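Local atomic coordinates of major centromere autoantigen B (Homo sapiens, PDB entry 1HLV), a protein that binds the CENP-B box DNA of human centromeres through helix-turn-helix domains and kinks it on binding. Residues K4-I16 with S55-N69. Numbering follows the deposited sequence.
Sequences KRRQLTFREKSRI and SERKYGVASTCRKTN. With nucleotides of chain A; nucleotides of chain B.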
loop_
_atom_site.group_PDB
_atom_site.type_symbol
_atom_site.label_atom_id
_atom_site.label_comp_id
_atom_site.label_asym_id
_atom_site.label_seq_id
_atom_site.Cartn_x
_atom_site.Cartn_y
_atom_site.Cartn_z
ATOM N N LYS C 4 -8.439 21.048 1.917
ATOM C CA LYS C 4 -7.434 21.820 2.635
ATOM C C LYS C 4 -6.058 21.183 2.520
ATOM O O LYS C 4 -5.044 21.835 2.763
ATOM C CB LYS C 4 -7.847 21.966 4.103
ATOM C CG LYS C 4 -9.190 22.661 4.256
ATOM C CD LYS C 4 -9.654 22.727 5.700
ATOM C CE LYS C 4 -8.774 23.635 6.550
ATOM N NZ LYS C 4 -9.243 23.648 7.969
ATOM N N ARG C 5 -6.029 19.906 2.153
ATOM C CA ARG C 5 -4.773 19.179 1.974
ATOM C C ARG C 5 -4.902 18.267 0.777
ATOM O O ARG C 5 -5.875 17.527 0.639
ATOM C CB ARG C 5 -4.422 18.325 3.187
ATOM C CG ARG C 5 -4.107 19.100 4.428
ATOM C CD ARG C 5 -3.638 18.167 5.523
ATOM N NE ARG C 5 -3.677 18.817 6.821
ATOM C CZ ARG C 5 -3.506 18.183 7.975
ATOM N NH1 ARG C 5 -3.276 16.869 7.989
ATOM N NH2 ARG C 5 -3.585 18.863 9.118
ATOM N N ARG C 6 -3.908 18.324 -0.089
ATOM C CA ARG C 6 -3.895 17.516 -1.283
ATOM C C ARG C 6 -3.205 16.189 -0.985
ATOM O O ARG C 6 -2.044 16.167 -0.573
ATOM C CB ARG C 6 -3.151 18.273 -2.378
ATOM C CG ARG C 6 -2.782 17.447 -3.592
ATOM C CD ARG C 6 -3.868 17.452 -4.662
ATOM N NE ARG C 6 -3.345 16.975 -5.941
ATOM C CZ ARG C 6 -2.274 17.487 -6.549
ATOM N NH1 ARG C 6 -1.604 18.495 -5.992
ATOM N NH2 ARG C 6 -1.865 16.994 -7.716
ATOM N N GLN C 7 -3.924 15.087 -1.164
ATOM C CA GLN C 7 -3.341 13.767 -0.948
ATOM C C GLN C 7 -2.855 13.240 -2.300
ATOM O O GLN C 7 -3.529 13.393 -3.318
ATOM C CB GLN C 7 -4.370 12.810 -0.334
ATOM C CG GLN C 7 -4.440 12.837 1.201
ATOM C CD GLN C 7 -3.319 12.043 1.866
ATOM O OE1 GLN C 7 -2.445 11.480 1.193
ATOM N NE2 GLN C 7 -3.341 11.994 3.196
ATOM N N LEU C 8 -1.680 12.623 -2.301
ATOM C CA LEU C 8 -1.086 12.103 -3.524
ATOM C C LEU C 8 -1.060 10.577 -3.539
ATOM O O LEU C 8 -1.067 9.943 -2.484
ATOM C CB LEU C 8 0.340 12.646 -3.641
ATOM C CG LEU C 8 0.458 14.171 -3.511
ATOM C CD1 LEU C 8 1.858 14.548 -3.086
ATOM C CD2 LEU C 8 0.106 14.830 -4.834
ATOM N N THR C 9 -1.039 9.983 -4.731
ATOM C CA THR C 9 -0.980 8.528 -4.835
ATOM C C THR C 9 0.473 8.096 -4.731
ATOM O O THR C 9 1.387 8.898 -4.912
ATOM C CB THR C 9 -1.511 7.999 -6.181
ATOM O OG1 THR C 9 -0.648 8.436 -7.237
ATOM C CG2 THR C 9 -2.933 8.482 -6.431
ATOM N N PHE C 10 0.692 6.821 -4.447
ATOM C CA PHE C 10 2.051 6.342 -4.342
ATOM C C PHE C 10 2.776 6.498 -5.664
ATOM O O PHE C 10 3.975 6.778 -5.682
ATOM C CB PHE C 10 2.071 4.897 -3.844
ATOM C CG PHE C 10 1.835 4.786 -2.368
ATOM C CD1 PHE C 10 0.687 4.190 -1.870
ATOM C CD2 PHE C 10 2.748 5.339 -1.469
ATOM C CE1 PHE C 10 0.445 4.143 -0.494
ATOM C CE2 PHE C 10 2.515 5.297 -0.091
ATOM C CZ PHE C 10 1.363 4.700 0.395
ATOM N N ARG C 11 2.049 6.347 -6.768
ATOM C CA ARG C 11 2.663 6.508 -8.075
ATOM C C ARG C 11 3.113 7.966 -8.270
ATOM O O ARG C 11 4.189 8.219 -8.807
ATOM C CB ARG C 11 1.682 6.090 -9.175
ATOM C CG ARG C 11 2.239 6.206 -10.587
ATOM C CD ARG C 11 3.449 5.301 -10.833
ATOM N NE ARG C 11 3.079 3.971 -11.320
ATOM C CZ ARG C 11 2.862 2.906 -10.549
ATOM N NH1 ARG C 11 2.978 2.994 -9.230
ATOM N NH2 ARG C 11 2.527 1.746 -11.103
ATOM N N GLU C 12 2.303 8.919 -7.810
ATOM C CA GLU C 12 2.632 10.339 -7.938
ATOM C C GLU C 12 3.836 10.730 -7.075
ATOM O O GLU C 12 4.714 11.484 -7.514
ATOM C CB GLU C 12 1.423 11.207 -7.558
ATOM C CG GLU C 12 0.322 11.273 -8.615
ATOM C CD GLU C 12 -1.029 11.721 -8.047
ATOM O OE1 GLU C 12 -1.881 12.196 -8.832
ATOM O OE2 GLU C 12 -1.249 11.586 -6.822
ATOM N N LYS C 13 3.868 10.228 -5.842
ATOM C CA LYS C 13 4.973 10.526 -4.941
ATOM C C LYS C 13 6.235 9.843 -5.457
ATOM O O LYS C 13 7.338 10.348 -5.299
ATOM C CB LYS C 13 4.640 10.080 -3.509
ATOM C CG LYS C 13 3.715 11.066 -2.795
ATOM C CD LYS C 13 3.250 10.587 -1.418
ATOM C CE LYS C 13 2.285 9.405 -1.534
ATOM N NZ LYS C 13 1.563 9.137 -0.258
ATOM N N SER C 14 6.063 8.700 -6.097
ATOM C CA SER C 14 7.197 7.991 -6.661
ATOM C C SER C 14 7.801 8.823 -7.808
ATOM O O SER C 14 9.025 8.932 -7.940
ATOM C CB SER C 14 6.742 6.632 -7.186
ATOM O OG SER C 14 7.811 5.952 -7.800
ATOM N N ARG C 15 6.940 9.419 -8.628
ATOM C CA ARG C 15 7.402 10.228 -9.746
ATOM C C ARG C 15 8.148 11.455 -9.232
ATOM O O ARG C 15 9.206 11.816 -9.752
ATOM C CB ARG C 15 6.220 10.661 -10.619
ATOM C CG ARG C 15 6.625 11.479 -11.837
ATOM C CD ARG C 15 5.414 11.903 -12.653
ATOM N NE ARG C 15 5.753 12.868 -13.698
ATOM C CZ ARG C 15 4.861 13.470 -14.482
ATOM N NH1 ARG C 15 3.569 13.205 -14.346
ATOM N NH2 ARG C 15 5.258 14.346 -15.396
ATOM N N ILE C 16 7.591 12.096 -8.210
ATOM C CA ILE C 16 8.211 13.274 -7.617
ATOM C C ILE C 16 9.613 12.919 -7.115
ATOM O O ILE C 16 10.574 13.651 -7.350
ATOM C CB ILE C 16 7.349 13.814 -6.447
ATOM C CG1 ILE C 16 6.045 14.380 -7.002
ATOM C CG2 ILE C 16 8.099 14.881 -5.669
ATOM C CD1 ILE C 16 5.072 14.836 -5.947
ATOM N N SER C 55 6.003 1.123 -0.447
ATOM C CA SER C 55 4.556 1.061 -0.587
ATOM C C SER C 55 4.162 0.897 -2.052
ATOM O O SER C 55 3.326 0.056 -2.385
ATOM C CB SER C 55 3.916 2.309 0.003
ATOM O OG SER C 55 4.060 2.294 1.408
ATOM N N GLU C 56 4.768 1.685 -2.931
ATOM C CA GLU C 56 4.456 1.568 -4.349
ATOM C C GLU C 56 4.622 0.120 -4.807
ATOM O O GLU C 56 3.803 -0.397 -5.558
ATOM C CB GLU C 56 5.351 2.485 -5.182
ATOM C CG GLU C 56 5.145 2.337 -6.683
ATOM C CD GLU C 56 6.038 3.263 -7.479
ATOM O OE1 GLU C 56 7.276 3.161 -7.333
ATOM O OE2 GLU C 56 5.510 4.098 -8.247
ATOM N N ARG C 57 5.682 -0.536 -4.349
ATOM C CA ARG C 57 5.921 -1.931 -4.711
ATOM C C ARG C 57 4.838 -2.820 -4.107
ATOM O O ARG C 57 4.289 -3.695 -4.774
ATOM C CB ARG C 57 7.300 -2.386 -4.215
ATOM C CG ARG C 57 8.445 -2.037 -5.152
ATOM C CD ARG C 57 9.792 -2.566 -4.645
ATOM N NE ARG C 57 10.571 -1.562 -3.910
ATOM C CZ ARG C 57 10.753 -1.563 -2.592
ATOM N NH1 ARG C 57 10.217 -2.517 -1.839
ATOM N NH2 ARG C 57 11.483 -0.615 -2.026
ATOM N N LYS C 58 4.532 -2.574 -2.838
ATOM C CA LYS C 58 3.531 -3.335 -2.113
ATOM C C LYS C 58 2.149 -3.296 -2.756
ATOM O O LYS C 58 1.491 -4.333 -2.887
ATOM C CB LYS C 58 3.434 -2.812 -0.685
ATOM C CG LYS C 58 2.328 -3.429 0.137
ATOM C CD LYS C 58 2.140 -2.655 1.425
ATOM C CE LYS C 58 1.001 -3.215 2.247
ATOM N NZ LYS C 58 0.751 -2.391 3.450
ATOM N N TYR C 59 1.708 -2.106 -3.157
ATOM C CA TYR C 59 0.388 -1.948 -3.762
ATOM C C TYR C 59 0.318 -2.259 -5.263
ATOM O O TYR C 59 -0.769 -2.299 -5.852
ATOM C CB TYR C 59 -0.148 -0.540 -3.461
ATOM C CG TYR C 59 -0.457 -0.338 -1.989
ATOM C CD1 TYR C 59 0.365 0.444 -1.176
ATOM C CD2 TYR C 59 -1.522 -0.998 -1.395
ATOM C CE1 TYR C 59 0.130 0.549 0.202
ATOM C CE2 TYR C 59 -1.770 -0.904 -0.022
ATOM C CZ TYR C 59 -0.942 -0.136 0.776
ATOM O OH TYR C 59 -1.173 -0.092 2.143
ATOM N N GLY C 60 1.472 -2.501 -5.878
ATOM C CA GLY C 60 1.497 -2.831 -7.293
ATOM C C GLY C 60 0.662 -1.942 -8.201
ATOM O O GLY C 60 0.766 -0.716 -8.152
ATOM N N VAL C 61 -0.176 -2.554 -9.033
ATOM C CA VAL C 61 -0.993 -1.789 -9.971
ATOM C C VAL C 61 -1.952 -0.824 -9.281
ATOM O O VAL C 61 -2.492 0.083 -9.921
ATOM C CB VAL C 61 -1.806 -2.718 -10.917
ATOM C CG1 VAL C 61 -0.871 -3.727 -11.576
ATOM C CG2 VAL C 61 -2.918 -3.430 -10.149
ATOM N N ALA C 62 -2.151 -1.012 -7.979
ATOM C CA ALA C 62 -3.046 -0.154 -7.207
ATOM C C ALA C 62 -2.357 1.124 -6.714
ATOM O O ALA C 62 -2.982 1.975 -6.078
ATOM C CB ALA C 62 -3.621 -0.939 -6.023
ATOM N N SER C 63 -1.067 1.255 -7.006
ATOM C CA SER C 63 -0.309 2.435 -6.593
ATOM C C SER C 63 -0.833 3.665 -7.309
ATOM O O SER C 63 -0.529 4.803 -6.941
ATOM C CB SER C 63 1.170 2.254 -6.920
ATOM O OG SER C 63 1.733 1.228 -6.127
ATOM N N THR C 64 -1.615 3.414 -8.348
ATOM C CA THR C 64 -2.213 4.458 -9.154
ATOM C C THR C 64 -3.370 5.096 -8.399
ATOM O O THR C 64 -3.848 6.172 -8.758
ATOM C CB THR C 64 -2.716 3.857 -10.485
ATOM O OG1 THR C 64 -1.604 3.707 -11.370
ATOM C CG2 THR C 64 -3.765 4.740 -11.144
ATOM N N CYS C 65 -3.794 4.441 -7.329
ATOM C CA CYS C 65 -4.921 4.926 -6.555
ATOM C C CYS C 65 -4.664 5.015 -5.063
ATOM O O CYS C 65 -5.163 5.919 -4.406
ATOM C CB CYS C 65 -6.111 4.017 -6.829
ATOM S SG CYS C 65 -6.426 3.812 -8.624
ATOM N N ARG C 66 -3.891 4.069 -4.536
ATOM C CA ARG C 66 -3.558 4.027 -3.115
ATOM C C ARG C 66 -2.741 5.261 -2.764
ATOM O O ARG C 66 -1.842 5.642 -3.508
ATOM C CB ARG C 66 -2.735 2.770 -2.812
ATOM C CG ARG C 66 -2.570 2.479 -1.341
ATOM C CD ARG C 66 -3.856 1.963 -0.735
ATOM N NE ARG C 66 -3.735 1.752 0.707
ATOM C CZ ARG C 66 -4.598 1.052 1.438
ATOM N NH1 ARG C 66 -5.653 0.492 0.863
ATOM N NH2 ARG C 66 -4.401 0.909 2.742
ATOM N N LYS C 67 -3.048 5.884 -1.634
ATOM C CA LYS C 67 -2.317 7.076 -1.216
ATOM C C LYS C 67 -1.666 6.888 0.154
ATOM O O LYS C 67 -0.598 7.438 0.439
ATOM C CB LYS C 67 -3.274 8.268 -1.169
ATOM C CG LYS C 67 -3.948 8.526 -2.498
ATOM C CD LYS C 67 -4.986 9.617 -2.419
ATOM C CE LYS C 67 -5.664 9.776 -3.774
ATOM N NZ LYS C 67 -6.863 10.652 -3.702
ATOM N N THR C 68 -2.314 6.079 0.981
ATOM C CA THR C 68 -1.874 5.813 2.339
ATOM C C THR C 68 -1.453 4.367 2.594
ATOM O O THR C 68 -2.097 3.418 2.131
ATOM C CB THR C 68 -3.007 6.168 3.286
ATOM O OG1 THR C 68 -3.122 7.593 3.349
ATOM C CG2 THR C 68 -2.781 5.595 4.651
ATOM N N ASN C 69 -0.369 4.193 3.339
ATOM C CA ASN C 69 0.074 2.844 3.650
ATOM C C ASN C 69 -0.579 2.376 4.954
ATOM O O ASN C 69 0.064 1.753 5.804
ATOM C CB ASN C 69 1.592 2.772 3.788
ATOM C CG ASN C 69 2.082 1.346 3.943
ATOM O OD1 ASN C 69 3.175 1.101 4.462
ATOM N ND2 ASN C 69 1.267 0.391 3.491
ATOM P P DA A 13 -6.467 5.541 0.477
ATOM O OP1 DA A 13 -5.169 4.979 0.013
ATOM O OP2 DA A 13 -7.596 5.695 -0.474
ATOM O "O5'" DA A 13 -6.986 4.680 1.705
ATOM C "C5'" DA A 13 -6.115 4.360 2.770
ATOM C "C4'" DA A 13 -6.858 3.591 3.835
ATOM O "O4'" DA A 13 -7.675 4.478 4.637
ATOM C "C3'" DA A 13 -7.797 2.487 3.330
ATOM O "O3'" DA A 13 -7.685 1.407 4.242
ATOM C "C2'" DA A 13 -9.172 3.099 3.516
ATOM C "C1'" DA A 13 -8.937 3.860 4.807
ATOM N N9 DA A 13 -9.918 4.883 5.166
ATOM C C8 DA A 13 -10.622 5.739 4.354
ATOM N N7 DA A 13 -11.456 6.520 5.007
ATOM C C5 DA A 13 -11.288 6.149 6.335
ATOM C C6 DA A 13 -11.895 6.589 7.527
ATOM N N6 DA A 13 -12.861 7.512 7.572
ATOM N N1 DA A 13 -11.481 6.033 8.684
ATOM C C2 DA A 13 -10.539 5.081 8.636
ATOM N N3 DA A 13 -9.913 4.568 7.579
ATOM C C4 DA A 13 -10.334 5.154 6.448
ATOM P P DA B 14 1.796 13.038 2.003
ATOM O OP1 DA B 14 1.348 12.243 0.837
ATOM O OP2 DA B 14 3.252 13.181 2.285
ATOM O "O5'" DA B 14 1.149 14.492 1.915
ATOM C "C5'" DA B 14 -0.265 14.645 1.857
ATOM C "C4'" DA B 14 -0.678 16.002 2.375
ATOM O "O4'" DA B 14 -0.575 16.082 3.811
ATOM C "C3'" DA B 14 0.116 17.187 1.847
ATOM O "O3'" DA B 14 -0.792 18.289 1.825
ATOM C "C2'" DA B 14 1.176 17.372 2.919
ATOM C "C1'" DA B 14 0.387 17.067 4.187
ATOM N N9 DA B 14 1.141 16.502 5.305
ATOM C C8 DA B 14 2.110 15.530 5.262
ATOM N N7 DA B 14 2.480 15.103 6.445
ATOM C C5 DA B 14 1.728 15.868 7.324
ATOM C C6 DA B 14 1.629 15.871 8.723
ATOM N N6 DA B 14 2.285 15.014 9.507
ATOM N N1 DA B 14 0.807 16.780 9.297
ATOM C C2 DA B 14 0.113 17.604 8.502
ATOM N N3 DA B 14 0.097 17.675 7.171
ATOM C C4 DA B 14 0.936 16.768 6.638
ATOM P P DG A 10 -8.533 19.674 10.837
ATOM O OP1 DG A 10 -8.158 21.105 11.020
ATOM O OP2 DG A 10 -9.803 19.161 11.420
ATOM O "O5'" DG A 10 -8.557 19.374 9.274
ATOM C "C5'" DG A 10 -7.598 19.964 8.408
ATOM C "C4'" DG A 10 -7.244 19.007 7.295
ATOM O "O4'" DG A 10 -6.457 17.909 7.810
ATOM C "C3'" DG A 10 -8.439 18.377 6.586
ATOM O "O3'" DG A 10 -8.148 18.301 5.187
ATOM C "C2'" DG A 10 -8.546 17.001 7.227
ATOM C "C1'" DG A 10 -7.095 16.663 7.546
ATOM N N9 DG A 10 -6.885 15.824 8.723
ATOM C C8 DG A 10 -7.455 15.997 9.962
ATOM N N7 DG A 10 -6.989 15.171 10.862
ATOM C C5 DG A 10 -6.070 14.389 10.174
ATOM C C6 DG A 10 -5.231 13.348 10.637
ATOM O O6 DG A 10 -5.095 12.926 11.792
ATOM N N1 DG A 10 -4.483 12.793 9.603
ATOM C C2 DG A 10 -4.518 13.206 8.296
ATOM N N2 DG A 10 -3.718 12.533 7.448
ATOM N N3 DG A 10 -5.279 14.202 7.853
ATOM C C4 DG A 10 -6.024 14.745 8.842
HETATM O O HOH W 1 -1.866 8.233 -9.533
#
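Phe10 N donates to Arg66 O (2.9 Å) and Arg11 N to Ser63 O (3.0 Å), so the first turn of helix 10-16 is tied to the chain leaving helix 55-59; the short axes run roughly antiparallel, at 143°. The Phe10 side chain points into the opposite segment and is enclosed by it. Ser55 CB makes a CH-pi contact over one face of its ring, 3.5 Å from the centroid, Lys67 O lies over the opposite face, and Asn69 N meets the edge. The Tyr59 ring is nearly parallel to it but slid aside, the two meeting through their CE1 atoms. Arg66 runs alongside Phe10, its CG also set over the centre of the Tyr59 face.

Thr9 and Glu12 form a capping box at the start of the helix: Glu12 N donates to Thr9 OG1, and Thr9 N to Glu12 OE2 almost in line (172°). Thr9 CG2 is thereby turned onto Thr64 O. The contact joins the first helix of the N-terminal helix-turn-helix DNA-binding region, 10-22, to the end of helix 49-59 and the chain that follows, and together they grip DNA. Lys13, bent at chi3, brings NZ to Lys67 O (2.8 Å), in the carbonyl plane, with a weak bond to a phosphate oxygen of DA14 of chain B. Lys67 N and Thr68 N both donate to OP1 of DA13 of chain A.

On the far flank, Arg11 folds back at chi2 and chi3 to set NH1 against Glu56 OE2 (2.9 Å), a salt bridge with guanidinium and carboxylate planes 76° apart. Ser14 OG sits weakly at the same carboxylate, 2.9 Å from Glu56 OE1.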